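Local atomic coordinates of malonyl CoA-acyl carrier protein transacylase (PDB entry 3IM9), a protein that catalyses the transfer of the malonyl group from malonyl-CoA to holo-acyl carrier protein, a step in bacterial fatty acid biosynthesis. Residues 72-77 / 281-286. Sequence-based numbering, arbitrary orientation.
Sequences PALLTH and IGPGKV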
loop_
_atom_site.group_PDB
_atom_site.type_symbol
_atom_site.label_atom_id
_atom_site.label_comp_id
_atom_site.label_asym_id
_atom_site.label_seq_id
_atom_site.Cartn_x
_atom_site.Cartn_y
_atom_site.Cartn_z
ATOM N N PRO A 72 -6.596 -0.128 -8.941
ATOM C CA PRO A 72 -6.746 -1.408 -9.646
ATOM C C PRO A 72 -5.539 -1.685 -10.526
ATOM O O PRO A 72 -5.199 -2.873 -10.672
ATOM C CB PRO A 72 -8.022 -1.205 -10.543
ATOM C CG PRO A 72 -8.234 0.308 -10.572
ATOM C CD PRO A 72 -7.710 0.803 -9.225
ATOM N N ALA A 73 -4.832 -0.656 -11.020
ATOM C CA ALA A 73 -3.619 -0.956 -11.807
ATOM C C ALA A 73 -2.530 -1.631 -10.984
ATOM O O ALA A 73 -1.925 -2.609 -11.416
ATOM C CB ALA A 73 -3.091 0.415 -12.336
ATOM N N LEU A 74 -2.296 -1.178 -9.767
ATOM C CA LEU A 74 -1.280 -1.746 -8.905
ATOM C C LEU A 74 -1.709 -3.139 -8.460
ATOM O O LEU A 74 -0.845 -4.025 -8.436
ATOM C CB LEU A 74 -1.098 -0.835 -7.671
ATOM C CG LEU A 74 -0.309 0.457 -7.929
ATOM C CD1 LEU A 74 -0.610 1.501 -6.820
ATOM C CD2 LEU A 74 1.189 0.188 -8.010
ATOM N N LEU A 75 -2.968 -3.289 -8.018
ATOM C CA LEU A 75 -3.419 -4.645 -7.665
ATOM C C LEU A 75 -3.222 -5.622 -8.815
ATOM O O LEU A 75 -2.784 -6.771 -8.572
ATOM C CB LEU A 75 -4.905 -4.575 -7.232
ATOM C CG LEU A 75 -5.407 -5.932 -6.719
ATOM C CD1 LEU A 75 -5.109 -6.055 -5.243
ATOM C CD2 LEU A 75 -6.919 -5.954 -6.902
ATOM N N THR A 76 -3.576 -5.161 -10.033
ATOM C CA THR A 76 -3.495 -6.041 -11.184
ATOM C C THR A 76 -2.038 -6.406 -11.463
ATOM O O THR A 76 -1.706 -7.613 -11.685
ATOM C CB THR A 76 -4.054 -5.337 -12.379
ATOM O OG1 THR A 76 -5.471 -5.175 -12.100
ATOM C CG2 THR A 76 -3.926 -6.201 -13.656
ATOM N N HIS A 77 -1.100 -5.451 -11.408
ATOM C CA HIS A 77 0.304 -5.744 -11.708
ATOM C C HIS A 77 0.880 -6.687 -10.653
ATOM O O HIS A 77 1.471 -7.727 -10.992
ATOM C CB HIS A 77 1.068 -4.425 -11.690
ATOM C CG HIS A 77 2.493 -4.525 -12.195
ATOM N ND1 HIS A 77 3.100 -5.654 -12.733
ATOM C CD2 HIS A 77 3.389 -3.523 -12.229
ATOM C CE1 HIS A 77 4.338 -5.306 -13.109
ATOM N NE2 HIS A 77 4.529 -4.024 -12.776
ATOM N N ILE A 281 6.773 -7.322 -4.508
ATOM C CA ILE A 281 6.237 -7.824 -5.789
ATOM C C ILE A 281 5.312 -6.708 -6.344
ATOM O O ILE A 281 4.238 -6.398 -5.775
ATOM C CB ILE A 281 5.410 -9.134 -5.569
ATOM C CG1 ILE A 281 6.390 -10.160 -4.965
ATOM C CG2 ILE A 281 4.758 -9.595 -6.907
ATOM C CD1 ILE A 281 5.596 -11.480 -4.542
ATOM N N GLY A 282 5.757 -6.105 -7.480
ATOM C CA GLY A 282 5.009 -4.944 -7.997
ATOM C C GLY A 282 6.038 -4.094 -8.729
ATOM O O GLY A 282 7.205 -4.390 -8.799
ATOM N N PRO A 283 5.601 -2.961 -9.228
ATOM C CA PRO A 283 6.455 -2.049 -9.873
ATOM C C PRO A 283 7.270 -1.278 -8.831
ATOM O O PRO A 283 6.804 -1.040 -7.693
ATOM C CB PRO A 283 5.481 -1.032 -10.523
ATOM C CG PRO A 283 4.232 -0.993 -9.699
ATOM C CD PRO A 283 4.201 -2.481 -9.124
ATOM N N GLY A 284 8.528 -0.940 -9.210
ATOM C CA GLY A 284 9.379 -0.225 -8.278
ATOM C C GLY A 284 9.964 -1.078 -7.154
ATOM O O GLY A 284 9.675 -2.279 -7.058
ATOM N N LYS A 285 10.757 -0.456 -6.295
ATOM C CA LYS A 285 11.273 -1.137 -5.121
ATOM C C LYS A 285 11.147 -0.204 -3.931
ATOM O O LYS A 285 12.043 -0.138 -3.090
ATOM C CB LYS A 285 12.733 -1.536 -5.329
ATOM C CG LYS A 285 13.517 -0.587 -6.220
ATOM C CD LYS A 285 14.747 -1.264 -6.803
ATOM C CE LYS A 285 16.022 -0.723 -6.179
ATOM N NZ LYS A 285 17.227 -1.458 -6.652
ATOM N N VAL A 286 10.039 0.531 -3.863
ATOM C CA VAL A 286 9.911 1.527 -2.818
ATOM C C VAL A 286 9.855 0.900 -1.433
ATOM O O VAL A 286 10.492 1.405 -0.500
ATOM C CB VAL A 286 8.592 2.334 -3.029
ATOM C CG1 VAL A 286 8.373 3.383 -1.882
ATOM C CG2 VAL A 286 8.564 3.007 -4.394
#
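Between the helical turn carrying His-77 and the loop that follows strand 275-281, the backbones are nearest where the CA atoms of His-77 and Gly-282 are 6.0 Å apart, and no hydrogen bond links the two segments. Contact therefore rests on van der Waals packing around Pro-283, whose ring bears on both Leu-74 and His-77, one helical turn apart. The closest approach is oblique to the imidazole: His-77 CD2 lies 3.4 Å from Pro-283 CD and 3.7 Å from Pro-283 CB, while the carbonyl carbon of Gly-282 sits over one face of the ring, 4.3 Å from His-77 NE2. With CG anti to the backbone N (chi1 -171°), the imidazole is carried out from the helix to the loop, and its side chain and that of Pro-283 run past each other in opposite directions. Leu-74 uses a single methyl, CD2, which meets Pro-283 CG at 3.7 Å, the two side chains crossing at about a right angle. Gly-282 is extended with positive phi (151°) at the turn out of the strand. Around the contact, Met-26, Ala-27 and Met-56 pack on His-77, Leu-98 touches Leu-74, and Ser-78 OG hydrogen-bonds Ile-281 O. All four touching residues are buried. The arrangement joins helix 67-84 to the turn leaving a strand of the parallel sheet in the acyl transferase fold, with the Leu-74 side chain about 9 Å from that of Ser-97, the probable catalytic serine, in what appears to be a GxSxG nucleophile elbow.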